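Local coordinates for protein aminoacyl-histidine dipeptidase (Vibrio alginolyticus, PDB 3MRU) that probably hydrolyses dipeptides, among them aminoacyl-histidine substrates such as carnosine, as a zinc-dependent metallopeptidase of the M20C family, at residues L246-R254 and V315-I325. Numbering follows the deposited sequence.
Sequences LDLRLVEFR and VFAIADQQRFI
L250 meets F316 of the short strand 315-316 and Q321, F324 and I325 of helix 318-325, well away from the two zinc ions. Strands 249-254 and 315-316 both belong to the large mixed sheet of this M20-family metallopeptidase, and the helix packs on strand 249-254, illustrating how one leucine can join its own strand, a second strand and the helix that follows it. The axes of strand 249-254 and the helix approach to 9.0 Å and cross at 77°. CG of L250 is anti to the backbone N (chi1 173°), and from there CD2 stands over the centre of the F316 ring in a CH-pi contact, 3.6 Å from the centroid. The same methyl meets I325 CD1 tip to tip at 3.6 Å. Farther along the strand, F253 brings CD1 to 3.4 Å from F324 CE2, the two side chains crossing at a slant.

Around this apolar core the backbone adds a bond from F316 N to L250 O, 2.8 Å long and nearly straight, while V315 CG1 lies over one face of the R249 guanidinium. R249 bends at chi2 and chi3, which carries NH2 to F316 O for a weak hydrogen bond of 3.4 Å.

In the next shell, F194 meets F324 edge-to-face. T269 of the neighbouring strand 266-273 is opposite both V251 and E252, a classic beta bulge, and D320 OD2 accepts from T197 N. Within the helix, R323 meets D320 in a salt bridge, NE and NH2 both on OD1.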
loop_
_atom_site.group_PDB
_atom_site.type_symbol
_atom_site.label_atom_id
_atom_site.label_comp_id
_atom_site.label_asym_id
_atom_site.label_seq_id
_atom_site.Cartn_x
_atom_site.Cartn_y
_atom_site.Cartn_z
ATOM N N LEU A 246 36.602 2.061 20.189
ATOM C CA LEU A 246 37.198 3.218 19.502
ATOM C C LEU A 246 37.009 4.564 20.230
ATOM O O LEU A 246 37.468 5.608 19.747
ATOM C CB LEU A 246 36.582 3.330 18.115
ATOM C CG LEU A 246 37.453 3.721 16.939
ATOM C CD1 LEU A 246 38.578 2.707 16.757
ATOM C CD2 LEU A 246 36.590 3.758 15.713
ATOM N N ASP A 247 36.312 4.532 21.370
ATOM C CA ASP A 247 36.061 5.707 22.233
ATOM C C ASP A 247 35.514 6.965 21.512
ATOM O O ASP A 247 35.778 8.102 21.924
ATOM C CB ASP A 247 37.301 6.032 23.092
ATOM C CG ASP A 247 36.936 6.524 24.501
ATOM O OD1 ASP A 247 35.960 7.296 24.629
ATOM O OD2 ASP A 247 37.625 6.142 25.479
ATOM N N LEU A 248 34.739 6.745 20.449
ATOM C CA LEU A 248 34.098 7.840 19.727
ATOM C C LEU A 248 32.728 8.232 20.270
ATOM O O LEU A 248 31.977 7.403 20.770
ATOM C CB LEU A 248 34.021 7.567 18.232
ATOM C CG LEU A 248 33.525 6.243 17.689
ATOM C CD1 LEU A 248 32.058 6.112 17.927
ATOM C CD2 LEU A 248 33.815 6.248 16.207
ATOM N N ARG A 249 32.436 9.523 20.141
ATOM C CA ARG A 249 31.284 10.157 20.740
ATOM C C ARG A 249 30.387 10.652 19.636
ATOM O O ARG A 249 30.845 11.024 18.559
ATOM C CB ARG A 249 31.749 11.325 21.576
ATOM C CG ARG A 249 32.869 10.974 22.526
ATOM C CD ARG A 249 32.332 10.329 23.805
ATOM N NE ARG A 249 31.250 11.115 24.420
ATOM C CZ ARG A 249 31.421 12.284 25.050
ATOM N NH1 ARG A 249 32.633 12.827 25.152
ATOM N NH2 ARG A 249 30.374 12.924 25.570
ATOM N N LEU A 250 29.098 10.673 19.922
ATOM C CA LEU A 250 28.091 10.826 18.897
ATOM C C LEU A 250 27.438 12.195 18.894
ATOM O O LEU A 250 26.930 12.662 19.916
ATOM C CB LEU A 250 27.023 9.769 19.131
ATOM C CG LEU A 250 25.721 9.690 18.356
ATOM C CD1 LEU A 250 25.964 9.140 16.978
ATOM C CD2 LEU A 250 24.807 8.773 19.127
ATOM N N VAL A 251 27.468 12.853 17.747
ATOM C CA VAL A 251 26.759 14.126 17.619
ATOM C C VAL A 251 25.448 14.080 16.816
ATOM O O VAL A 251 24.421 14.594 17.242
ATOM C CB VAL A 251 27.722 15.312 17.146
ATOM C CG1 VAL A 251 28.972 14.804 16.439
ATOM C CG2 VAL A 251 26.994 16.348 16.296
ATOM N N GLU A 252 25.500 13.408 15.675
ATOM C CA GLU A 252 24.438 13.460 14.686
ATOM C C GLU A 252 24.156 12.054 14.093
ATOM O O GLU A 252 25.083 11.278 13.859
ATOM C CB GLU A 252 24.826 14.461 13.581
ATOM C CG GLU A 252 23.840 14.630 12.439
ATOM C CD GLU A 252 22.687 15.533 12.793
ATOM O OE1 GLU A 252 22.207 16.257 11.886
ATOM O OE2 GLU A 252 22.261 15.520 13.973
ATOM N N PHE A 253 22.878 11.756 13.855
ATOM C CA PHE A 253 22.432 10.506 13.238
ATOM C C PHE A 253 21.180 10.822 12.391
ATOM O O PHE A 253 20.096 11.086 12.921
ATOM C CB PHE A 253 22.112 9.452 14.328
ATOM C CG PHE A 253 22.189 7.995 13.862
ATOM C CD1 PHE A 253 22.696 7.018 14.716
ATOM C CD2 PHE A 253 21.745 7.602 12.597
ATOM C CE1 PHE A 253 22.768 5.683 14.317
ATOM C CE2 PHE A 253 21.821 6.274 12.194
ATOM C CZ PHE A 253 22.334 5.317 13.058
ATOM N N ARG A 254 21.334 10.797 11.077
ATOM C CA ARG A 254 20.240 11.099 10.186
ATOM C C ARG A 254 20.202 10.012 9.131
ATOM O O ARG A 254 21.217 9.743 8.476
ATOM C CB ARG A 254 20.481 12.465 9.532
ATOM C CG ARG A 254 19.384 12.985 8.576
ATOM C CD ARG A 254 18.169 13.528 9.334
ATOM N NE ARG A 254 18.490 13.793 10.750
ATOM C CZ ARG A 254 19.006 14.933 11.221
ATOM N NH1 ARG A 254 19.265 15.043 12.520
ATOM N NH2 ARG A 254 19.268 15.963 10.407
ATOM N N VAL A 315 28.194 16.794 22.114
ATOM C CA VAL A 315 28.042 15.358 21.911
ATOM C C VAL A 315 26.942 14.792 22.842
ATOM O O VAL A 315 26.669 15.371 23.890
ATOM C CB VAL A 315 29.411 14.666 22.134
ATOM C CG1 VAL A 315 29.244 13.228 22.535
ATOM C CG2 VAL A 315 30.251 14.774 20.874
ATOM N N PHE A 316 26.302 13.690 22.439
ATOM C CA PHE A 316 25.403 12.931 23.309
ATOM C C PHE A 316 26.096 12.612 24.596
ATOM O O PHE A 316 27.244 12.174 24.575
ATOM C CB PHE A 316 25.125 11.568 22.702
ATOM C CG PHE A 316 24.066 11.555 21.667
ATOM C CD1 PHE A 316 24.096 12.445 20.600
ATOM C CD2 PHE A 316 23.061 10.613 21.728
ATOM C CE1 PHE A 316 23.128 12.405 19.627
ATOM C CE2 PHE A 316 22.094 10.571 20.759
ATOM C CZ PHE A 316 22.128 11.465 19.701
ATOM N N ALA A 317 25.403 12.765 25.712
ATOM C CA ALA A 317 25.899 12.186 26.949
ATOM C C ALA A 317 26.195 10.705 26.709
ATOM O O ALA A 317 25.659 10.102 25.780
ATOM C CB ALA A 317 24.883 12.348 28.051
ATOM N N ILE A 318 27.047 10.120 27.543
ATOM C CA ILE A 318 27.404 8.705 27.382
ATOM C C ILE A 318 26.189 7.783 27.494
ATOM O O ILE A 318 25.917 7.003 26.566
ATOM C CB ILE A 318 28.583 8.237 28.330
ATOM C CG1 ILE A 318 29.407 7.133 27.656
ATOM C CG2 ILE A 318 28.094 7.797 29.724
ATOM C CD1 ILE A 318 28.843 6.426 26.417
ATOM N N ALA A 319 25.454 7.913 28.607
ATOM C CA ALA A 319 24.327 7.039 28.928
ATOM C C ALA A 319 23.242 7.110 27.869
ATOM O O ALA A 319 22.538 6.129 27.642
ATOM C CB ALA A 319 23.754 7.370 30.297
ATOM N N ASP A 320 23.116 8.263 27.220
ATOM C CA ASP A 320 22.180 8.424 26.106
ATOM C C ASP A 320 22.699 7.776 24.821
ATOM O O ASP A 320 21.949 7.115 24.097
ATOM C CB ASP A 320 21.867 9.908 25.869
ATOM C CG ASP A 320 20.999 10.522 26.978
ATOM O OD1 ASP A 320 20.221 9.764 27.630
ATOM O OD2 ASP A 320 21.099 11.768 27.177
ATOM N N GLN A 321 23.983 7.989 24.540
ATOM C CA GLN A 321 24.655 7.351 23.410
ATOM C C GLN A 321 24.531 5.846 23.542
ATOM O O GLN A 321 24.146 5.154 22.603
ATOM C CB GLN A 321 26.127 7.734 23.389
ATOM C CG GLN A 321 26.885 7.153 22.250
ATOM C CD GLN A 321 28.122 7.942 21.921
ATOM O OE1 GLN A 321 29.067 7.403 21.359
ATOM N NE2 GLN A 321 28.124 9.234 22.256
ATOM N N GLN A 322 24.833 5.348 24.726
ATOM C CA GLN A 322 24.770 3.928 24.951
ATOM C C GLN A 322 23.382 3.345 24.675
ATOM O O GLN A 322 23.244 2.489 23.776
ATOM C CB GLN A 322 25.322 3.587 26.333
ATOM C CG GLN A 322 26.793 3.999 26.419
ATOM C CD GLN A 322 27.538 3.455 27.629
ATOM O OE1 GLN A 322 26.944 3.191 28.686
ATOM N NE2 GLN A 322 28.863 3.306 27.485
ATOM N N ARG A 323 22.362 3.849 25.382
ATOM C CA ARG A 323 20.992 3.304 25.285
ATOM C C ARG A 323 20.356 3.429 23.893
ATOM O O ARG A 323 19.649 2.533 23.441
ATOM C CB ARG A 323 20.084 3.849 26.398
ATOM C CG ARG A 323 19.619 5.284 26.239
ATOM C CD ARG A 323 19.200 5.906 27.588
ATOM N NE ARG A 323 18.776 7.288 27.399
ATOM C CZ ARG A 323 17.547 7.634 27.037
ATOM N NH1 ARG A 323 16.618 6.703 26.858
ATOM N NH2 ARG A 323 17.244 8.907 26.853
ATOM N N PHE A 324 20.635 4.527 23.209
ATOM C CA PHE A 324 20.118 4.702 21.871
ATOM C C PHE A 324 20.742 3.655 20.951
ATOM O O PHE A 324 20.040 2.991 20.181
ATOM C CB PHE A 324 20.384 6.125 21.357
ATOM C CG PHE A 324 20.229 6.272 19.868
ATOM C CD1 PHE A 324 19.020 6.039 19.254
ATOM C CD2 PHE A 324 21.312 6.627 19.077
ATOM C CE1 PHE A 324 18.902 6.180 17.881
ATOM C CE2 PHE A 324 21.199 6.773 17.705
ATOM C CZ PHE A 324 20.005 6.556 17.103
ATOM N N ILE A 325 22.060 3.509 21.029
ATOM C CA ILE A 325 22.723 2.562 20.138
ATOM C C ILE A 325 22.311 1.096 20.402
ATOM O O ILE A 325 21.979 0.372 19.444
ATOM C CB ILE A 325 24.245 2.731 20.109
ATOM C CG1 ILE A 325 24.636 3.697 18.998
ATOM C CG2 ILE A 325 24.931 1.398 19.845
ATOM C CD1 ILE A 325 24.355 5.167 19.297
#